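Side-chain contacts in gamma-glutamyl-gamma-aminobutyrate hydrolase PuuD (Escherichia coli, PDB 6VTV), which hydrolyses the gamma-glutamyl linkage of gamma-glutamyl-gamma-aminobutyrate, releasing 4-aminobutanoate and glutamate in the last step of putrescine breakdown: residues I47-A52 / P64-I69; G15-R20 / L98-I103. All blocks are in the same frame, centred on the assembly; numbering follows the deposited sequence.

In the fold
Both contacts are buried and apolar, lie about 8 Å apart between centres, and pack against one mixed sheet. Contact 1 joins the strand of I47-A52 to the turn leading into the strand of P64-I69; contact 2 presses the helix of L98-I103 on the strand of G15-R20, which runs between those two strands. They meet directly: L49 N is hydrogen-bonded to V16 O at 2.7 Å. Both come near the second subunit, through A48 in contact 1 and M18 in contact 2. Contact 1 is purely aliphatic, with a few methyl groups touching. Contact 2 lies nearer the chain centre, buries somewhat more surface, and admits one polar group, the hydroxyl of S100.

Contact 1. Residues I47-A52 / P64-I69; sequences IALPHA and PKLDGI
I47 places CG1 between its own backbone N and carbonyl carbon (chi1 54°), and the extended second torsion (chi2 167°) carries CD1 out towards L66. L66 answers with CG beside its backbone N (chi1 -57°), and the end of the side chain, its two methyls, comes close to I47 and L49. The side chains of I47 and L66 cross obliquely: CD1 of I47 meets CD2 of L66 at 3.6 Å, and CG1 of I47 stands 4.2 Å from that same methyl. The other branch of L66 serves a second residue, its CD1 lying 4.3 Å from CD1 of L49, a looser touch. A forked leucine suits this place, because each of its methyls takes one partner. I47 and L49, two residues apart on a strand, both face L66, whereas A48 between them packs on A48 of the second subunit, where its small side chain allows a close approach. V13 of strand 13-23 packs against both I47 and L66. After L66 the chain turns at D67, whose carboxylate accepts a hydrogen bond from V13 N and pairs with K255. The contact ties the first strand of a beta-alpha-beta crossover (strand 45-49, helix 56-62, strand 68-71) to the connection entering its second; both strands pair in parallel with strand 13-23 between them, in the alpha/beta core of class I glutamine amidotransferase-like enzymes.

Contact 2. Residues G15-R20 / L98-I103; sequences GVVMCR and LLSMAI
V17 reaches tip to tip with L99, and both its methyls touch CD2 of that leucine. With CG1 anti to the backbone N (chi1 168°), that methyl comes 3.9 Å from CD2 of L99 and touches OG of S100 at 3.8 Å. CG2 stands 4.1 Å from CD2 of L99 and equally 4.1 Å from CG2 of I103, whose side chain slides past in the opposite direction. One beta-branched residue, its two methyls close to the backbone, thus touches three helix residues; the axes of strand 15-17 and helix 98-103 are 10.0 Å apart at closest approach. L99 and I103, one helical turn apart, form the apolar face turned to the sheet, I103 also touching L49 and I69. S100 stands at the edge of this tight patch, where a small polar residue fits: its buried hydroxyl is hydrogen-bonded to R96 O and to the carboxylate of E123. E123 lies on the helix following C118, the predicted nucleophile, whose side chain is about 12 Å from that of S100. The opposite side of the helix is looser, with L98 exposed and M101 and A102 partly so. R20 is partly exposed and forms a salt bridge with E33 of the second subunit. Helix 94-109, at 140° to strand 13-23 and so only roughly antiparallel, is the beta-alpha-beta connection between parallel strands 68-71 and 114-117, as in class I glutamine amidotransferase-like folds.

Contact 1. Residues I47-A52 / P64-I69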
ATOM      1  N   ILE B  47       3.715   5.019  -4.011  1.00 27.02           N
ATOM      2  CA  ILE B  47       2.395   4.871  -3.412  1.00 27.01           C
ATOM      3  C   ILE B  47       1.846   3.518  -3.842  1.00 25.20           C
ATOM      4  O   ILE B  47       1.924   3.157  -5.022  1.00 28.44           O
ATOM      5  CB  ILE B  47       1.438   6.014  -3.805  1.00 28.33           C
ATOM      6  CG1 ILE B  47       1.344   6.158  -5.326  1.00 28.53           C
ATOM      7  CG2 ILE B  47       1.885   7.326  -3.172  1.00 29.26           C
ATOM      8  CD1 ILE B  47       0.194   7.033  -5.778  1.00 25.85           C
ATOM      9  N   ALA B  48       1.320   2.760  -2.885  1.00 21.43           N
ATOM     10  CA  ALA B  48       0.851   1.409  -3.152  1.00 22.69           C
ATOM     11  C   ALA B  48      -0.585   1.437  -3.656  1.00 26.33           C
ATOM     12  O   ALA B  48      -1.428   2.171  -3.132  1.00 25.15           O
ATOM     13  CB  ALA B  48       0.960   0.543  -1.895  1.00 22.16           C
ATOM     14  N   LEU B  49      -0.857   0.627  -4.677  1.00 24.39           N
ATOM     15  CA  LEU B  49      -2.145   0.644  -5.360  1.00 26.61           C
ATOM     16  C   LEU B  49      -2.941  -0.610  -5.030  1.00 23.66           C
ATOM     17  O   LEU B  49      -2.552  -1.713  -5.447  1.00 21.60           O
ATOM     18  CB  LEU B  49      -1.941   0.759  -6.871  1.00 24.84           C
ATOM     19  CG  LEU B  49      -0.986   1.862  -7.334  1.00 24.19           C
ATOM     20  CD1 LEU B  49      -0.759   1.781  -8.837  1.00 20.66           C
ATOM     21  CD2 LEU B  49      -1.511   3.233  -6.937  1.00 23.69           C
ATOM     22  N   PRO B  50      -4.051  -0.501  -4.302  1.00 25.26           N
ATOM     23  CA  PRO B  50      -4.884  -1.678  -4.037  1.00 23.37           C
ATOM     24  C   PRO B  50      -5.600  -2.157  -5.291  1.00 25.49           C
ATOM     25  O   PRO B  50      -5.784  -1.421  -6.263  1.00 25.11           O
ATOM     26  CB  PRO B  50      -5.888  -1.188  -2.986  1.00 25.72           C
ATOM     27  CG  PRO B  50      -5.376   0.142  -2.517  1.00 29.05           C
ATOM     28  CD  PRO B  50      -4.553   0.703  -3.624  1.00 28.38           C
ATOM     29  N   HIS B  51      -6.026  -3.423  -5.242  1.00 22.96           N
ATOM     30  CA  HIS B  51      -6.666  -4.057  -6.389  1.00 26.69           C
ATOM     31  C   HIS B  51      -8.001  -3.416  -6.743  1.00 30.16           C
ATOM     32  O   HIS B  51      -8.434  -3.515  -7.896  1.00 32.17           O
ATOM     33  CB  HIS B  51      -6.866  -5.550  -6.119  1.00 27.68           C
ATOM     34  CG  HIS B  51      -5.586  -6.310  -5.958  1.00 27.66           C
ATOM     35  ND1 HIS B  51      -5.544  -7.607  -5.494  1.00 26.41           N
ATOM     36  CD2 HIS B  51      -4.302  -5.955  -6.198  1.00 25.64           C
ATOM     37  CE1 HIS B  51      -4.290  -8.019  -5.455  1.00 26.70           C
ATOM     38  NE2 HIS B  51      -3.515  -7.036  -5.876  1.00 26.94           N
ATOM     39  N   ALA B  52      -8.662  -2.762  -5.783  1.00 28.56           N
ATOM     40  CA  ALA B  52      -9.927  -2.098  -6.077  1.00 29.15           C
ATOM     41  C   ALA B  52      -9.760  -0.958  -7.071  1.00 24.71           C
ATOM     42  O   ALA B  52     -10.738  -0.565  -7.719  1.00 26.76           O
ATOM     43  CB  ALA B  52     -10.563  -1.576  -4.789  1.00 28.46           C
ATOM     44  N   PRO B  64      -3.156  10.186 -14.256  1.00 36.15           N
ATOM     45  CA  PRO B  64      -2.452  11.468 -14.431  1.00 35.86           C
ATOM     46  C   PRO B  64      -1.547  11.836 -13.268  1.00 34.15           C
ATOM     47  O   PRO B  64      -0.633  12.650 -13.449  1.00 36.06           O
ATOM     48  CB  PRO B  64      -3.595  12.481 -14.584  1.00 37.64           C
ATOM     49  CG  PRO B  64      -4.736  11.682 -15.086  1.00 37.67           C
ATOM     50  CD  PRO B  64      -4.613  10.349 -14.417  1.00 34.87           C
ATOM     51  N   LYS B  65      -1.766  11.266 -12.087  1.00 34.29           N
ATOM     52  CA  LYS B  65      -0.953  11.562 -10.916  1.00 36.87           C
ATOM     53  C   LYS B  65       0.221  10.606 -10.747  1.00 34.64           C
ATOM     54  O   LYS B  65       1.013  10.779  -9.815  1.00 33.47           O
ATOM     55  CB  LYS B  65      -1.830  11.546  -9.660  1.00 41.21           C
ATOM     56  CG  LYS B  65      -2.834  12.689  -9.621  1.00 48.73           C
ATOM     57  CD  LYS B  65      -4.021  12.379  -8.726  1.00 49.89           C
ATOM     58  CE  LYS B  65      -4.997  13.545  -8.703  1.00 52.38           C
ATOM     59  NZ  LYS B  65      -6.296  13.178  -8.077  1.00 53.86           N
ATOM     60  N   LEU B  66       0.358   9.615 -11.623  1.00 30.88           N
ATOM     61  CA  LEU B  66       1.457   8.662 -11.567  1.00 27.67           C
ATOM     62  C   LEU B  66       2.492   9.008 -12.628  1.00 30.40           C
ATOM     63  O   LEU B  66       2.150   9.180 -13.804  1.00 32.63           O
ATOM     64  CB  LEU B  66       0.953   7.233 -11.772  1.00 28.12           C
ATOM     65  CG  LEU B  66      -0.124   6.750 -10.803  1.00 32.04           C
ATOM     66  CD1 LEU B  66      -0.659   5.393 -11.231  1.00 32.34           C
ATOM     67  CD2 LEU B  66       0.426   6.689  -9.389  1.00 27.87           C
ATOM     68  N   ASP B  67       3.752   9.114 -12.211  1.00 28.77           N
ATOM     69  CA  ASP B  67       4.857   9.325 -13.135  1.00 29.99           C
ATOM     70  C   ASP B  67       5.534   8.026 -13.550  1.00 27.24           C
ATOM     71  O   ASP B  67       6.395   8.051 -14.436  1.00 28.57           O
ATOM     72  CB  ASP B  67       5.896  10.270 -12.516  1.00 35.47           C
ATOM     73  CG  ASP B  67       5.275  11.545 -11.974  1.00 36.67           C
ATOM     74  OD1 ASP B  67       4.521  12.207 -12.719  1.00 35.62           O
ATOM     75  OD2 ASP B  67       5.544  11.885 -10.803  1.00 34.14           O
ATOM     76  N   GLY B  68       5.168   6.907 -12.935  1.00 25.86           N
ATOM     77  CA  GLY B  68       5.736   5.621 -13.288  1.00 26.85           C
ATOM     78  C   GLY B  68       4.945   4.504 -12.648  1.00 29.96           C
ATOM     79  O   GLY B  68       4.284   4.695 -11.621  1.00 31.85           O
ATOM     80  N   ILE B  69       5.015   3.332 -13.275  1.00 26.83           N
ATOM     81  CA  ILE B  69       4.316   2.140 -12.808  1.00 25.55           C
ATOM     82  C   ILE B  69       5.354   1.105 -12.398  1.00 25.44           C
ATOM     83  O   ILE B  69       6.317   0.858 -13.133  1.00 26.38           O
ATOM     84  CB  ILE B  69       3.369   1.572 -13.881  1.00 29.03           C
ATOM     85  CG1 ILE B  69       2.371   2.642 -14.333  1.00 32.93           C
ATOM     86  CG2 ILE B  69       2.631   0.352 -13.352  1.00 22.05           C
ATOM     87  CD1 ILE B  69       1.613   3.289 -13.195  1.00 34.24           C
TER

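Contact 2. Residues G15-R20 / L98-I103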
ATOM      1  N   GLY B  15       3.509   4.497  -8.862  1.00 25.30           N
ATOM      2  CA  GLY B  15       2.435   3.616  -8.450  1.00 19.01           C
ATOM      3  C   GLY B  15       2.897   2.175  -8.385  1.00 19.73           C
ATOM      4  O   GLY B  15       3.404   1.639  -9.374  1.00 17.88           O
ATOM      5  N   VAL B  16       2.731   1.533  -7.231  1.00 20.02           N
ATOM      6  CA  VAL B  16       3.228   0.183  -6.998  1.00 18.49           C
ATOM      7  C   VAL B  16       2.036  -0.749  -6.830  1.00 20.89           C
ATOM      8  O   VAL B  16       1.240  -0.589  -5.895  1.00 20.35           O
ATOM      9  CB  VAL B  16       4.152   0.123  -5.773  1.00 22.12           C
ATOM     10  CG1 VAL B  16       4.902  -1.191  -5.753  1.00 21.11           C
ATOM     11  CG2 VAL B  16       5.123   1.291  -5.785  1.00 20.88           C
ATOM     12  N   VAL B  17       1.921  -1.726  -7.729  1.00 19.17           N
ATOM     13  CA  VAL B  17       0.828  -2.688  -7.668  1.00 20.33           C
ATOM     14  C   VAL B  17       1.042  -3.625  -6.488  1.00 20.82           C
ATOM     15  O   VAL B  17       2.129  -4.189  -6.306  1.00 20.43           O
ATOM     16  CB  VAL B  17       0.721  -3.463  -8.990  1.00 22.65           C
ATOM     17  CG1 VAL B  17      -0.201  -4.665  -8.836  1.00 27.25           C
ATOM     18  CG2 VAL B  17       0.220  -2.546 -10.097  1.00 20.55           C
ATOM     19  N   MET B  18       0.002  -3.798  -5.681  1.00 25.68           N
ATOM     20  CA  MET B  18       0.083  -4.619  -4.485  1.00 25.44           C
ATOM     21  C   MET B  18      -0.340  -6.057  -4.779  1.00 22.63           C
ATOM     22  O   MET B  18      -0.844  -6.381  -5.857  1.00 24.79           O
ATOM     23  CB  MET B  18      -0.786  -4.024  -3.379  1.00 23.42           C
ATOM     24  CG  MET B  18      -0.535  -2.549  -3.126  1.00 24.19           C
ATOM     25  SD  MET B  18      -1.651  -1.876  -1.884  1.00 28.50           S
ATOM     26  CE  MET B  18      -0.934  -2.584  -0.412  1.00 20.02           C
ATOM     27  N   CYS B  19      -0.123  -6.925  -3.794  1.00 19.17           N
ATOM     28  CA  CYS B  19      -0.535  -8.320  -3.848  1.00 22.62           C
ATOM     29  C   CYS B  19      -1.535  -8.606  -2.734  1.00 25.44           C
ATOM     30  O   CYS B  19      -1.615  -7.880  -1.739  1.00 28.30           O
ATOM     31  CB  CYS B  19       0.665  -9.272  -3.720  1.00 28.08           C
ATOM     32  SG  CYS B  19       1.963  -9.040  -4.943  1.00 31.18           S
ATOM     33  N   ARG B  20      -2.293  -9.683  -2.907  1.00 26.55           N
ATOM     34  CA  ARG B  20      -3.314 -10.076  -1.946  1.00 27.47           C
ATOM     35  C   ARG B  20      -2.801 -11.196  -1.052  1.00 25.96           C
ATOM     36  O   ARG B  20      -2.168 -12.146  -1.523  1.00 25.68           O
ATOM     37  CB  ARG B  20      -4.592 -10.528  -2.654  1.00 28.00           C
ATOM     38  CG  ARG B  20      -5.788 -10.752  -1.733  1.00 36.17           C
ATOM     39  CD  ARG B  20      -7.073 -10.715  -2.541  1.00 40.07           C
ATOM     40  NE  ARG B  20      -8.261 -10.445  -1.741  1.00 35.72           N
ATOM     41  CZ  ARG B  20      -9.205 -11.346  -1.488  1.00 35.34           C
ATOM     42  NH1 ARG B  20      -9.090 -12.577  -1.969  1.00 38.18           N
ATOM     43  NH2 ARG B  20     -10.262 -11.019  -0.760  1.00 39.93           N
ATOM     44  N   LEU B  98      -6.105  -8.588 -12.482  1.00 25.60           N
ATOM     45  CA  LEU B  98      -7.018  -7.574 -12.999  1.00 27.86           C
ATOM     46  C   LEU B  98      -6.362  -6.199 -13.017  1.00 31.91           C
ATOM     47  O   LEU B  98      -6.398  -5.492 -14.032  1.00 24.04           O
ATOM     48  CB  LEU B  98      -8.292  -7.552 -12.157  1.00 27.09           C
ATOM     49  CG  LEU B  98      -9.550  -6.979 -12.805  1.00 33.66           C
ATOM     50  CD1 LEU B  98     -10.011  -7.850 -13.966  1.00 34.66           C
ATOM     51  CD2 LEU B  98     -10.647  -6.830 -11.762  1.00 37.98           C
ATOM     52  N   LEU B  99      -5.749  -5.804 -11.897  1.00 26.23           N
ATOM     53  CA  LEU B  99      -5.123  -4.488 -11.819  1.00 23.56           C
ATOM     54  C   LEU B  99      -3.901  -4.397 -12.725  1.00 23.91           C
ATOM     55  O   LEU B  99      -3.695  -3.380 -13.397  1.00 24.28           O
ATOM     56  CB  LEU B  99      -4.742  -4.171 -10.372  1.00 24.13           C
ATOM     57  CG  LEU B  99      -4.014  -2.844 -10.147  1.00 27.76           C
ATOM     58  CD1 LEU B  99      -4.886  -1.672 -10.577  1.00 26.22           C
ATOM     59  CD2 LEU B  99      -3.578  -2.690  -8.693  1.00 25.34           C
ATOM     60  N   SER B 100      -3.080  -5.451 -12.758  1.00 25.61           N
ATOM     61  CA  SER B 100      -1.860  -5.422 -13.560  1.00 25.46           C
ATOM     62  C   SER B 100      -2.176  -5.281 -15.043  1.00 25.64           C
ATOM     63  O   SER B 100      -1.583  -4.449 -15.738  1.00 24.31           O
ATOM     64  CB  SER B 100      -1.037  -6.684 -13.309  1.00 31.82           C
ATOM     65  OG  SER B 100      -0.537  -6.711 -11.984  1.00 41.22           O
ATOM     66  N   MET B 101      -3.109  -6.093 -15.549  1.00 23.87           N
ATOM     67  CA  MET B 101      -3.471  -6.007 -16.960  1.00 29.17           C
ATOM     68  C   MET B 101      -4.020  -4.630 -17.305  1.00 30.69           C
ATOM     69  O   MET B 101      -3.673  -4.058 -18.345  1.00 31.92           O
ATOM     70  CB  MET B 101      -4.491  -7.091 -17.314  1.00 30.82           C
ATOM     71  CG  MET B 101      -3.980  -8.516 -17.166  1.00 35.71           C
ATOM     72  SD  MET B 101      -2.514  -8.856 -18.156  1.00 35.72           S
ATOM     73  CE  MET B 101      -1.341  -9.297 -16.876  1.00 35.53           C
ATOM     74  N   ALA B 102      -4.867  -4.073 -16.438  1.00 26.04           N
ATOM     75  CA  ALA B 102      -5.482  -2.784 -16.731  1.00 25.04           C
ATOM     76  C   ALA B 102      -4.450  -1.661 -16.706  1.00 24.68           C
ATOM     77  O   ALA B 102      -4.436  -0.799 -17.591  1.00 25.86           O
ATOM     78  CB  ALA B 102      -6.612  -2.502 -15.740  1.00 26.47           C
ATOM     79  N   ILE B 103      -3.572  -1.658 -15.702  1.00 23.44           N
ATOM     80  CA  ILE B 103      -2.647  -0.540 -15.565  1.00 31.19           C
ATOM     81  C   ILE B 103      -1.502  -0.631 -16.573  1.00 29.62           C
ATOM     82  O   ILE B 103      -0.930   0.396 -16.953  1.00 30.33           O
ATOM     83  CB  ILE B 103      -2.133  -0.444 -14.117  1.00 27.75           C
ATOM     84  CG1 ILE B 103      -1.653   0.978 -13.821  1.00 26.35           C
ATOM     85  CG2 ILE B 103      -1.027  -1.459 -13.856  1.00 25.15           C
ATOM     86  CD1 ILE B 103      -1.590   1.305 -12.349  1.00 27.46           C
TER